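Local coordinates for protein ancestral congerin Con-anc (PDB 3AJZ) that binds beta-galactoside sugars such as lactose, as an ancestral fish galectin reconstructed to trace the evolution of the congerins, at residues T58-S63 and E72-N77; F31-G36 and L44-R49; I94-I99 and K106-N111; K8-K13 and N119-A124. All blocks are in the same frame, centred on the assembly; numbering follows the deposited sequence. Where two conformers were deposited one is given.

Interaction 1 of 4, residues T58-S63 and E72-N77; sequences TIVLNS and EQRSKN. With GAL (beta-D-galactopyranose), chain B; BGC (beta-D-glucopyranose), chain C.
V60 and R74 face each other as a non-hydrogen-bonded pair of an antiparallel hairpin, their side chains side by side on the sugar-binding face. CG2 of V60 lies over one face of the R74 guanidinium, 3.7 Å from R74 NE, toward the rim of the group. With the arginine chain extended from CG to NE, its NH1 and NH2 both grip one oxygen of E72, R74 NH1 lying 2.7 Å from E72 OE1. NH1 and NH2 come from the same face of the carboxylate, while OE1 stays in the guanidinium plane. This end-on salt bridge probably restrains the carboxylate, whose other oxygen, E72 OE2, accepts from galactose O6 and, at 2.6 Å, from glucose O3. N62 reaches galactose O6 from the other strand: its CG stands anti to the backbone N (chi1 -153°), and N62 ND2 donates to galactose O6 at 2.9 Å, almost straight. The N62 amide and E72 carboxylate planes are nearly perpendicular, 85° apart. I59 and L61 point to the reverse face and are hydrogen-bonded through their backbones to S75 and Q73, with L61 N 2.8 Å from Q73 O. There L61 packs on strand 106-110, while strand 58-65 pairs along its other edge with strand 42-49.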
# COMPACT_ATOMS: atom_id res chain seq x y z
N THR A 58 -8.44 -24.75 1.76
CA THR A 58 -9.73 -24.25 1.27
C THR A 58 -9.74 -22.74 1.35
O THR A 58 -9.24 -22.16 2.31
CB THR A 58 -10.88 -24.80 2.15
OG1 THR A 58 -10.88 -26.23 2.11
CG2 THR A 58 -12.24 -24.31 1.67
N ILE A 59 -10.32 -22.09 0.35
CA ILE A 59 -10.55 -20.65 0.46
C ILE A 59 -11.94 -20.49 1.03
O ILE A 59 -12.91 -21.04 0.49
CB ILE A 59 -10.46 -19.90 -0.90
CG1 ILE A 59 -9.11 -20.18 -1.56
CG2 ILE A 59 -10.64 -18.37 -0.69
CD1 ILE A 59 -8.95 -19.46 -2.89
N VAL A 60 -12.04 -19.72 2.11
CA VAL A 60 -13.34 -19.34 2.66
C VAL A 60 -13.55 -17.87 2.39
O VAL A 60 -12.72 -17.04 2.77
CB VAL A 60 -13.39 -19.65 4.17
CG1 VAL A 60 -14.70 -19.11 4.76
CG2 VAL A 60 -13.24 -21.17 4.37
N LEU A 61 -14.64 -17.56 1.70
CA LEU A 61 -14.99 -16.19 1.35
C LEU A 61 -16.19 -15.75 2.18
O LEU A 61 -17.15 -16.50 2.42
CB LEU A 61 -15.29 -16.04 -0.15
CG LEU A 61 -14.11 -16.48 -1.02
CD1 LEU A 61 -14.26 -17.95 -1.48
CD2 LEU A 61 -13.96 -15.53 -2.18
N ASN A 62 -16.15 -14.51 2.62
CA ASN A 62 -17.27 -13.95 3.35
C ASN A 62 -17.22 -12.42 3.30
O ASN A 62 -16.35 -11.80 2.68
CB ASN A 62 -17.28 -14.51 4.77
CG ASN A 62 -18.68 -14.54 5.40
OD1 ASN A 62 -19.66 -14.04 4.83
ND2 ASN A 62 -18.78 -15.17 6.58
N SER A 63 -18.19 -11.79 3.93
CA SER A 63 -18.26 -10.37 4.16
C SER A 63 -18.64 -10.14 5.61
O SER A 63 -19.17 -11.05 6.27
CB SER A 63 -19.31 -9.73 3.25
OG SER A 63 -20.56 -10.45 3.35
N GLU A 72 -20.79 -17.83 4.63
CA GLU A 72 -19.58 -18.31 3.98
C GLU A 72 -19.82 -18.97 2.67
O GLU A 72 -20.87 -19.62 2.43
CB GLU A 72 -18.86 -19.30 4.90
CG GLU A 72 -18.33 -18.65 6.13
CD GLU A 72 -17.70 -19.62 7.14
OE1 GLU A 72 -17.80 -20.86 6.97
OE2 GLU A 72 -17.10 -19.13 8.12
N GLN A 73 -18.84 -18.78 1.79
CA GLN A 73 -18.75 -19.54 0.56
C GLN A 73 -17.36 -20.14 0.52
O GLN A 73 -16.43 -19.62 1.15
CB GLN A 73 -18.98 -18.64 -0.65
CG GLN A 73 -20.40 -18.03 -0.66
CD GLN A 73 -20.80 -17.33 -1.95
OE1 GLN A 73 -20.02 -17.21 -2.95
NE2 GLN A 73 -22.05 -16.84 -1.93
N ARG A 74 -17.23 -21.26 -0.16
CA ARG A 74 -15.96 -21.98 -0.18
C ARG A 74 -15.52 -22.28 -1.58
O ARG A 74 -16.35 -22.49 -2.47
CB ARG A 74 -16.02 -23.27 0.64
CG ARG A 74 -15.89 -23.01 2.15
CD ARG A 74 -16.11 -24.26 3.03
NE ARG A 74 -15.69 -23.99 4.42
CZ ARG A 74 -16.32 -23.18 5.25
NH1 ARG A 74 -17.44 -22.57 4.88
NH2 ARG A 74 -15.81 -22.96 6.45
N SER A 75 -14.21 -22.31 -1.77
CA SER A 75 -13.60 -22.86 -2.97
C SER A 75 -12.51 -23.84 -2.56
O SER A 75 -11.75 -23.59 -1.63
CB SER A 75 -13.01 -21.74 -3.82
OG SER A 75 -12.35 -22.29 -4.98
N LYS A 76 -12.42 -24.97 -3.26
CA LYS A 76 -11.36 -25.95 -3.04
C LYS A 76 -10.18 -25.74 -4.00
O LYS A 76 -9.24 -26.54 -4.00
CB LYS A 76 -11.90 -27.38 -3.22
CG LYS A 76 -13.00 -27.75 -2.26
CD LYS A 76 -12.49 -28.60 -1.13
CE LYS A 76 -11.93 -27.77 -0.01
NZ LYS A 76 -11.34 -28.64 1.07
N ASN A 77 -10.25 -24.71 -4.83
CA ASN A 77 -9.10 -24.32 -5.64
C ASN A 77 -8.13 -23.58 -4.75
O ASN A 77 -8.44 -22.50 -4.26
CB ASN A 77 -9.51 -23.41 -6.80
CG ASN A 77 -10.15 -24.17 -7.92
OD1 ASN A 77 -9.53 -25.05 -8.52
ND2 ASN A 77 -11.41 -23.86 -8.20
C1 GAL B . -14.30 -17.56 11.05
C2 GAL B . -12.95 -16.89 11.37
C3 GAL B . -12.94 -15.43 10.94
C4 GAL B . -13.36 -15.35 9.46
C5 GAL B . -14.75 -16.02 9.35
C6 GAL B . -15.26 -15.98 7.92
O2 GAL B . -12.64 -16.99 12.76
O3 GAL B . -11.65 -14.89 11.12
O4 GAL B . -12.37 -15.98 8.66
O5 GAL B . -14.69 -17.40 9.70
O6 GAL B . -16.59 -16.49 7.86
C2 BGC C . -16.56 -21.84 10.91
C3 BGC C . -15.35 -20.94 10.65
C4 BGC C . -15.42 -19.65 11.47
C5 BGC C . -15.57 -20.09 12.94
C6 BGC C . -15.64 -18.95 13.93
C1 BGC C . -16.63 -22.11 12.41
O1 BGC C . -17.81 -22.81 12.71
O2 BGC C . -16.41 -23.06 10.23
O3 BGC C . -15.28 -20.62 9.28
O4 BGC C . -14.18 -18.96 11.35
O5 BGC C . -16.76 -20.86 13.04
O6 BGC C . -16.70 -18.10 13.57

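Interaction 2 of 4, residues F31-G36 and L44-R49; sequences FSINVG and LHIDHR. With GAL (beta-D-galactopyranose), chain B; BGC (beta-D-glucopyranose), chain C.
H45 and N34 lie side by side in a beta hairpin of the galectin carbohydrate-recognition domain, a jelly-roll sandwich, on the face that binds sugar. The histidine shows how a strand residue is aimed at a ligand. From CB, which passes N34 OD1 at van der Waals range, chi1 of 169° sets CG anti to the backbone N, which lets the ring reach N34. H45 ND1 donates to N34 OD1 at 2.8 Å, nearly straight and in the ring plane, so the asparagine fixes the ring's rotation. H45 CE1 rests 3.4 Å from S32 CB, CD2 runs near galactose C6, and H45 NE2 at the tip is hydrogen-bonded to galactose O4, 2.9 Å away. N34 ND2 in turn donates to S32 OG. D47 is part of the sugar pocket and also positions R49: D47 OD2 accepts from R49 NE, and OD1 takes a water that also meets S32 OG. The extended R49 turns its guanidinium edge to both sugars, NH1 serving galactose O4 and O5, and R49 NH2 giving glucose O3 a 2.8 Å bond. Beneath, I33, V35, L44 and I46 pack toward the opposing sheet. On that same side of the hairpin the F31 and H48 rings form an offset stack, centroids 4.3 Å apart and planes at 14°. F31 O accepts from H48 N and, at 3.0 Å, from H48 ND1, which reach it from opposite faces of the carbonyl plane.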
# COMPACT_ATOMS: atom_id res chain seq x y z
N PHE A 31 -4.16 -16.99 5.92
CA PHE A 31 -4.06 -15.54 5.84
C PHE A 31 -5.24 -15.01 5.02
O PHE A 31 -5.73 -15.71 4.14
CB PHE A 31 -2.72 -15.09 5.24
CG PHE A 31 -2.66 -15.25 3.74
CD1 PHE A 31 -2.29 -16.47 3.19
CD2 PHE A 31 -3.01 -14.18 2.90
CE1 PHE A 31 -2.23 -16.63 1.79
CE2 PHE A 31 -2.96 -14.32 1.50
CZ PHE A 31 -2.58 -15.53 0.95
N SER A 32 -5.63 -13.75 5.26
CA SER A 32 -6.72 -13.15 4.49
C SER A 32 -6.42 -11.83 3.81
O SER A 32 -5.59 -11.04 4.28
CB SER A 32 -8.01 -13.00 5.34
OG SER A 32 -7.74 -12.18 6.47
N ILE A 33 -7.11 -11.59 2.70
CA ILE A 33 -7.19 -10.30 2.07
C ILE A 33 -8.56 -9.72 2.34
O ILE A 33 -9.59 -10.44 2.22
CB ILE A 33 -6.95 -10.42 0.57
CG1 ILE A 33 -5.51 -10.85 0.33
CG2 ILE A 33 -7.18 -9.08 -0.11
CD1 ILE A 33 -5.24 -11.22 -1.11
N ASN A 34 -8.61 -8.44 2.71
CA ASN A 34 -9.85 -7.84 3.23
C ASN A 34 -10.03 -6.51 2.56
O ASN A 34 -9.22 -5.62 2.80
CB ASN A 34 -9.73 -7.63 4.73
CG ASN A 34 -9.53 -8.92 5.46
OD1 ASN A 34 -10.50 -9.59 5.80
ND2 ASN A 34 -8.28 -9.30 5.70
N VAL A 35 -11.07 -6.35 1.74
CA VAL A 35 -11.33 -5.11 0.98
C VAL A 35 -12.62 -4.49 1.49
O VAL A 35 -13.59 -5.22 1.74
CB VAL A 35 -11.50 -5.43 -0.53
CG1 VAL A 35 -11.85 -4.15 -1.32
CG2 VAL A 35 -10.22 -6.09 -1.08
N GLY A 36 -12.67 -3.18 1.65
CA GLY A 36 -13.92 -2.61 2.13
C GLY A 36 -13.99 -1.11 2.01
O GLY A 36 -13.12 -0.46 1.41
N LEU A 44 -15.30 -7.75 1.13
CA LEU A 44 -14.76 -8.97 0.58
C LEU A 44 -13.63 -9.43 1.47
O LEU A 44 -12.60 -8.75 1.61
CB LEU A 44 -14.26 -8.71 -0.85
CG LEU A 44 -13.57 -9.92 -1.47
CD1 LEU A 44 -14.49 -11.16 -1.62
CD2 LEU A 44 -12.97 -9.57 -2.81
N HIS A 45 -13.84 -10.58 2.12
CA HIS A 45 -12.86 -11.28 2.95
C HIS A 45 -12.53 -12.56 2.25
O HIS A 45 -13.41 -13.37 1.96
CB HIS A 45 -13.50 -11.58 4.31
CG HIS A 45 -12.72 -12.52 5.18
ND1 HIS A 45 -11.57 -12.17 5.87
CD2 HIS A 45 -13.02 -13.79 5.59
CE1 HIS A 45 -11.19 -13.18 6.63
NE2 HIS A 45 -12.04 -14.18 6.47
N ILE A 46 -11.25 -12.75 1.93
CA ILE A 46 -10.79 -13.96 1.24
C ILE A 46 -9.83 -14.63 2.19
O ILE A 46 -8.72 -14.13 2.37
CB ILE A 46 -10.04 -13.61 -0.07
CG1 ILE A 46 -10.81 -12.58 -0.92
CG2 ILE A 46 -9.77 -14.89 -0.85
CD1 ILE A 46 -9.93 -11.95 -2.01
N ASP A 47 -10.25 -15.72 2.81
CA ASP A 47 -9.44 -16.39 3.83
C ASP A 47 -8.82 -17.62 3.21
O ASP A 47 -9.52 -18.57 2.85
CB ASP A 47 -10.31 -16.78 5.05
CG ASP A 47 -9.52 -16.87 6.34
OD1 ASP A 47 -8.44 -16.24 6.43
OD2 ASP A 47 -9.98 -17.58 7.25
N HIS A 48 -7.49 -17.62 3.11
CA HIS A 48 -6.79 -18.71 2.49
C HIS A 48 -6.38 -19.67 3.60
O HIS A 48 -5.39 -19.42 4.30
CB HIS A 48 -5.57 -18.15 1.76
CG HIS A 48 -5.92 -17.05 0.79
ND1 HIS A 48 -6.03 -15.74 1.17
CD2 HIS A 48 -6.18 -17.09 -0.53
CE1 HIS A 48 -6.34 -15.00 0.12
NE2 HIS A 48 -6.43 -15.80 -0.93
N ARG A 49 -7.15 -20.74 3.79
CA ARG A 49 -6.95 -21.66 4.92
C ARG A 49 -6.13 -22.87 4.54
O ARG A 49 -6.65 -23.82 3.94
CB ARG A 49 -8.30 -22.09 5.51
CG ARG A 49 -9.07 -20.90 5.99
CD ARG A 49 -10.39 -21.32 6.63
NE ARG A 49 -11.05 -20.13 7.14
CZ ARG A 49 -12.19 -20.11 7.82
NH1 ARG A 49 -12.68 -18.95 8.23
NH2 ARG A 49 -12.85 -21.24 8.06
C1 GAL B . -14.30 -17.56 11.05
C2 GAL B . -12.95 -16.89 11.37
C3 GAL B . -12.94 -15.43 10.94
C4 GAL B . -13.36 -15.35 9.46
C5 GAL B . -14.75 -16.02 9.35
C6 GAL B . -15.26 -15.98 7.92
O2 GAL B . -12.64 -16.99 12.76
O3 GAL B . -11.65 -14.89 11.12
O4 GAL B . -12.37 -15.98 8.66
O5 GAL B . -14.69 -17.40 9.70
O6 GAL B . -16.59 -16.49 7.86
C2 BGC C . -16.56 -21.84 10.91
C3 BGC C . -15.35 -20.94 10.65
C4 BGC C . -15.42 -19.65 11.47
C5 BGC C . -15.57 -20.09 12.94
C6 BGC C . -15.64 -18.95 13.93
C1 BGC C . -16.63 -22.11 12.41
O1 BGC C . -17.81 -22.81 12.71
O2 BGC C . -16.41 -23.06 10.23
O3 BGC C . -15.28 -20.62 9.28
O4 BGC C . -14.18 -18.96 11.35
O5 BGC C . -16.76 -20.86 13.04
O6 BGC C . -16.70 -18.10 13.57
O HOH W 1 -7.86 -14.30 8.31

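Interaction 3 of 4, residues I94-I99 and K106-N111; sequences IDTFYI and KVEFPN
A beta hairpin at the margin of the five-stranded sheet brings F97 and F109 together as a hydrogen-bonded antiparallel pair. F97 N donates to F109 O at 2.7 Å, nearly straight, and F109 N returns a bond to F97 O. The two rings do not stack: they touch through their CD2 atoms, 4.0 Å apart, and the edge of F97 is turned to the carbonyl oxygen of P110, 3.6 Å from F97 CD2. F109 has CG anti to its own nitrogen (chi1 -179°), whereas in F97 CG is anti to the carbonyl carbon (chi1 -70°), and the rings therefore leave their paired backbones in different directions. I99 runs alongside F109, its CD1 4.2 Å from F109 CB, and is itself paired with V107 at the next hydrogen-bonded pair. In the galectin sandwich this apolar side of the hairpin turns inward, where F97 and F109 meet L44 of strand 42-49 and I99, V107 and F109 meet L61 of strand 58-65. The other side carries Y98 and E108, which lie next to each other with the carboxylate at the tyrosine's ring edge, E108 OE2 3.6 Å from Y98 CE2, and the two planes 77° apart. T96 CG2 sits over a face of that ring, toward its rim, while the tyrosine hydroxyl is hydrogen-bonded to D93. Where the strands part, one water donates to both I94 O and N111 O, 2.7 Å from each.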
# COMPACT_ATOMS: atom_id res chain seq x y z
N ILE A 94 -21.15 -4.02 -10.05
CA ILE A 94 -22.14 -3.78 -9.00
C ILE A 94 -22.65 -5.07 -8.36
O ILE A 94 -23.06 -5.05 -7.19
CB ILE A 94 -23.40 -3.00 -9.50
CG1 ILE A 94 -23.51 -3.02 -11.02
CG2 ILE A 94 -23.41 -1.61 -8.95
CD1 ILE A 94 -24.49 -4.05 -11.57
N ASP A 95 -22.61 -6.16 -9.11
CA ASP A 95 -23.14 -7.45 -8.67
C ASP A 95 -22.14 -8.45 -8.13
O ASP A 95 -22.54 -9.46 -7.54
CB ASP A 95 -23.80 -8.17 -9.85
CG ASP A 95 -24.97 -7.42 -10.42
OD1 ASP A 95 -25.87 -7.06 -9.64
OD2 ASP A 95 -24.98 -7.20 -11.65
N THR A 96 -20.85 -8.30 -8.43
CA THR A 96 -19.97 -9.44 -8.22
C THR A 96 -18.52 -9.00 -8.12
O THR A 96 -18.09 -8.08 -8.85
CB THR A 96 -20.11 -10.45 -9.39
OG1 THR A 96 -21.49 -10.86 -9.50
CG2 THR A 96 -19.25 -11.65 -9.18
N PHE A 97 -17.80 -9.63 -7.21
CA PHE A 97 -16.33 -9.51 -7.16
C PHE A 97 -15.78 -10.66 -7.95
O PHE A 97 -16.27 -11.80 -7.85
CB PHE A 97 -15.80 -9.71 -5.74
CG PHE A 97 -16.12 -8.59 -4.80
CD1 PHE A 97 -15.31 -7.44 -4.70
CD2 PHE A 97 -17.19 -8.73 -3.92
CE1 PHE A 97 -15.62 -6.45 -3.81
CE2 PHE A 97 -17.47 -7.75 -3.00
CZ PHE A 97 -16.71 -6.62 -2.94
N TYR A 98 -14.71 -10.38 -8.70
CA TYR A 98 -14.00 -11.38 -9.47
C TYR A 98 -12.58 -11.47 -8.93
O TYR A 98 -11.83 -10.49 -8.98
CB TYR A 98 -13.98 -10.95 -10.95
CG TYR A 98 -15.37 -10.70 -11.49
CD1 TYR A 98 -15.93 -9.42 -11.50
CD2 TYR A 98 -16.15 -11.75 -11.96
CE1 TYR A 98 -17.23 -9.17 -11.97
CE2 TYR A 98 -17.44 -11.53 -12.45
CZ TYR A 98 -17.97 -10.25 -12.44
OH TYR A 98 -19.26 -10.00 -12.91
N ILE A 99 -12.24 -12.64 -8.41
CA ILE A 99 -10.96 -12.82 -7.73
C ILE A 99 -10.11 -13.74 -8.62
O ILE A 99 -10.47 -14.89 -8.83
CB ILE A 99 -11.18 -13.45 -6.35
CG1 ILE A 99 -12.02 -12.51 -5.49
CG2 ILE A 99 -9.85 -13.72 -5.65
CD1 ILE A 99 -13.28 -13.15 -4.98
N LYS A 106 -10.72 -18.47 -11.42
CA LYS A 106 -11.45 -17.29 -10.98
C LYS A 106 -12.53 -17.73 -10.00
O LYS A 106 -13.29 -18.69 -10.24
CB LYS A 106 -12.12 -16.61 -12.16
CG LYS A 106 -11.20 -16.32 -13.33
CD LYS A 106 -12.05 -16.03 -14.57
CE LYS A 106 -11.21 -15.80 -15.83
NZ LYS A 106 -10.53 -14.47 -15.86
N VAL A 107 -12.59 -17.01 -8.88
CA VAL A 107 -13.66 -17.19 -7.91
C VAL A 107 -14.55 -15.96 -8.04
O VAL A 107 -14.06 -14.83 -8.21
CB VAL A 107 -13.10 -17.29 -6.49
CG1 VAL A 107 -14.24 -17.53 -5.51
CG2 VAL A 107 -12.10 -18.46 -6.40
N GLU A 108 -15.86 -16.18 -8.00
CA GLU A 108 -16.83 -15.07 -7.94
C GLU A 108 -17.46 -15.04 -6.57
O GLU A 108 -17.71 -16.08 -5.96
CB GLU A 108 -17.91 -15.22 -9.01
CG GLU A 108 -17.32 -15.01 -10.41
CD GLU A 108 -18.35 -15.03 -11.51
OE1 GLU A 108 -19.58 -14.95 -11.25
OE2 GLU A 108 -17.90 -15.11 -12.67
N PHE A 109 -17.69 -13.83 -6.08
CA PHE A 109 -18.32 -13.65 -4.77
C PHE A 109 -19.25 -12.45 -4.88
O PHE A 109 -18.92 -11.42 -5.49
CB PHE A 109 -17.25 -13.46 -3.70
CG PHE A 109 -17.82 -13.29 -2.33
CD1 PHE A 109 -18.14 -14.40 -1.56
CD2 PHE A 109 -18.01 -12.03 -1.79
CE1 PHE A 109 -18.70 -14.22 -0.27
CE2 PHE A 109 -18.53 -11.87 -0.51
CZ PHE A 109 -18.87 -12.97 0.22
N PRO A 110 -20.46 -12.54 -4.29
CA PRO A 110 -21.40 -11.42 -4.49
C PRO A 110 -20.96 -10.05 -3.88
O PRO A 110 -20.37 -10.02 -2.77
CB PRO A 110 -22.71 -11.94 -3.87
CG PRO A 110 -22.23 -12.99 -2.87
CD PRO A 110 -21.04 -13.65 -3.50
N ASN A 111 -21.24 -8.97 -4.60
CA ASN A 111 -21.02 -7.61 -4.11
C ASN A 111 -22.23 -7.31 -3.21
O ASN A 111 -23.20 -6.67 -3.61
CB ASN A 111 -20.89 -6.63 -5.29
CG ASN A 111 -20.49 -5.19 -4.91
OD1 ASN A 111 -20.08 -4.40 -5.80
ND2 ASN A 111 -20.64 -4.83 -3.67
O HOH W 2 -24.93 -6.15 -5.66

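Interaction 4 of 4, residues K8-K13 and N119-A124; sequences KNITFK and NFIYLA
The carbonyl oxygen of N119 is the polar centre here: I10 N donates to it at 3.1 Å, and N9 N lies 2.9 Å away. The I10 donor stands above the carbonyl plane, 42° out of it, in keeping with the corner at N9, after which strand 10-13 runs at 97° to strand 119-124. In return N119 CA makes a CA-H...O contact with I10 O, 3.2 Å. A water joins the two segments by accepting from N9 N and donating to N119 OD1, while ND2 of the same asparagine bonds to E37 O. Past the corner the isoleucine does the packing. I10 CG1 sits between the backbone N and the carbonyl carbon (chi1 69°), which lays the branch over the N119 peptide, 3.3 Å from N119 C; I10 CD1 then reaches I121 CG2 at 4.2 Å. N119 and F120 both face G36 as a classic beta bulge in strand 117-125. K8, just before the corner, pairs with F120 and also with a strand of the second subunit, so the sheet continues across the dimer interface. Backbone polar groups thus hold the corner, and the apolar I10 branch packs against the N119 peptide, tying the N-terminal segment to strand 117-125 beside the subunit boundary.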
# COMPACT_ATOMS: atom_id res chain seq x y z
N LYS A 8 -4.98 2.36 3.02
CA LYS A 8 -6.18 3.17 3.28
C LYS A 8 -6.28 4.40 2.35
O LYS A 8 -5.27 4.86 1.82
CB LYS A 8 -6.12 3.61 4.75
CG LYS A 8 -7.09 4.69 5.20
CD LYS A 8 -6.78 5.16 6.63
CE LYS A 8 -7.28 4.19 7.69
NZ LYS A 8 -6.36 3.02 7.91
N ASN A 9 -7.49 4.96 2.21
CA ASN A 9 -7.78 6.12 1.35
C ASN A 9 -7.48 5.82 -0.10
O ASN A 9 -7.09 6.72 -0.86
CB ASN A 9 -7.02 7.41 1.72
CG ASN A 9 -7.06 7.73 3.18
OD1 ASN A 9 -6.02 8.05 3.77
ND2 ASN A 9 -8.24 7.67 3.78
N ILE A 10 -7.62 4.55 -0.49
CA ILE A 10 -7.53 4.19 -1.90
C ILE A 10 -8.85 4.56 -2.59
O ILE A 10 -9.87 4.76 -1.93
CB ILE A 10 -7.14 2.70 -2.12
CG1 ILE A 10 -8.28 1.77 -1.69
CG2 ILE A 10 -5.89 2.34 -1.34
CD1 ILE A 10 -8.05 0.32 -2.06
N THR A 11 -8.80 4.75 -3.89
CA THR A 11 -10.02 4.96 -4.67
C THR A 11 -10.08 3.83 -5.67
O THR A 11 -9.60 3.94 -6.79
CB THR A 11 -10.06 6.33 -5.39
OG1 THR A 11 -8.79 6.55 -6.01
CG2 THR A 11 -10.37 7.46 -4.40
N PHE A 12 -10.64 2.70 -5.23
CA PHE A 12 -10.72 1.47 -6.04
C PHE A 12 -12.13 1.38 -6.59
O PHE A 12 -13.06 0.98 -5.89
CB PHE A 12 -10.32 0.25 -5.15
CG PHE A 12 -10.52 -1.12 -5.79
CD1 PHE A 12 -10.33 -1.38 -7.16
CD2 PHE A 12 -10.84 -2.21 -4.95
CE1 PHE A 12 -10.51 -2.64 -7.68
CE2 PHE A 12 -10.98 -3.50 -5.48
CZ PHE A 12 -10.82 -3.71 -6.85
N LYS A 13 -12.26 1.80 -7.84
CA LYS A 13 -13.56 2.05 -8.46
C LYS A 13 -13.97 0.90 -9.39
O LYS A 13 -13.14 0.09 -9.83
CB LYS A 13 -13.52 3.38 -9.24
CG LYS A 13 -13.38 4.61 -8.38
CD LYS A 13 -12.93 5.85 -9.18
CE LYS A 13 -14.00 6.41 -10.07
NZ LYS A 13 -13.67 7.84 -10.44
N ASN A 119 -12.33 1.82 -0.35
CA ASN A 119 -11.29 2.72 0.08
C ASN A 119 -10.22 2.10 0.97
O ASN A 119 -9.30 2.82 1.39
CB ASN A 119 -11.92 3.95 0.71
CG ASN A 119 -12.77 3.63 1.90
OD1 ASN A 119 -12.31 3.05 2.89
ND2 ASN A 119 -14.06 4.01 1.82
N PHE A 120 -10.29 0.80 1.21
CA PHE A 120 -9.21 0.11 1.93
C PHE A 120 -9.02 -1.33 1.55
O PHE A 120 -9.94 -1.99 1.08
CB PHE A 120 -9.32 0.22 3.46
CG PHE A 120 -10.37 -0.68 4.07
CD1 PHE A 120 -11.59 -0.14 4.47
CD2 PHE A 120 -10.13 -2.04 4.24
CE1 PHE A 120 -12.57 -0.97 5.05
CE2 PHE A 120 -11.12 -2.89 4.78
CZ PHE A 120 -12.34 -2.34 5.20
N ILE A 121 -7.78 -1.79 1.73
CA ILE A 121 -7.45 -3.21 1.64
C ILE A 121 -6.44 -3.49 2.72
O ILE A 121 -5.47 -2.73 2.89
CB ILE A 121 -6.88 -3.68 0.23
CG1 ILE A 121 -6.52 -5.19 0.24
CG2 ILE A 121 -5.74 -2.75 -0.27
CD1 ILE A 121 -5.10 -5.55 0.69
N TYR A 122 -6.67 -4.56 3.49
CA TYR A 122 -5.65 -5.00 4.45
C TYR A 122 -5.45 -6.49 4.50
O TYR A 122 -6.36 -7.29 4.17
CB TYR A 122 -5.90 -4.43 5.85
CG TYR A 122 -7.09 -5.01 6.58
CD1 TYR A 122 -6.96 -6.16 7.36
CD2 TYR A 122 -8.33 -4.37 6.54
CE1 TYR A 122 -8.06 -6.68 8.06
CE2 TYR A 122 -9.42 -4.86 7.23
CZ TYR A 122 -9.29 -6.01 7.98
OH TYR A 122 -10.37 -6.50 8.70
N LEU A 123 -4.23 -6.89 4.86
CA LEU A 123 -3.90 -8.30 5.01
C LEU A 123 -3.98 -8.67 6.48
O LEU A 123 -3.63 -7.85 7.31
CB LEU A 123 -2.46 -8.57 4.50
CG LEU A 123 -2.21 -9.95 3.91
CD1 LEU A 123 -2.97 -9.97 2.59
CD2 LEU A 123 -0.78 -10.22 3.62
N ALA A 124 -4.43 -9.89 6.76
CA ALA A 124 -4.40 -10.44 8.13
C ALA A 124 -3.85 -11.85 8.14
O ALA A 124 -3.92 -12.58 7.13
CB ALA A 124 -5.80 -10.42 8.76
O HOH W 3 -9.92 4.05 4.04

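Overall arrangement
Interactions 1, 2 and 4 lie on one antiparallel sheet, whereas interaction 3 belongs to the facing sheet of the sandwich. Along the chain 2, 1 and 3 follow in series, all within the long span between the two segments of interaction 4. Interactions 1 and 2, centres about 9 Å apart, join where strands 42-49 and 58-65 pair, and together they hold both sugars. Strand 30-36 neighbours 117-125, linking interaction 2 to interaction 4, centres about 12 Å apart. Interaction 3, its centre about 12 and 13 Å from those of 1 and 2, packs against both, notably through F109. The sugar site and the dimer-facing edge, interactions 1 and 4, have centres about 21 Å apart.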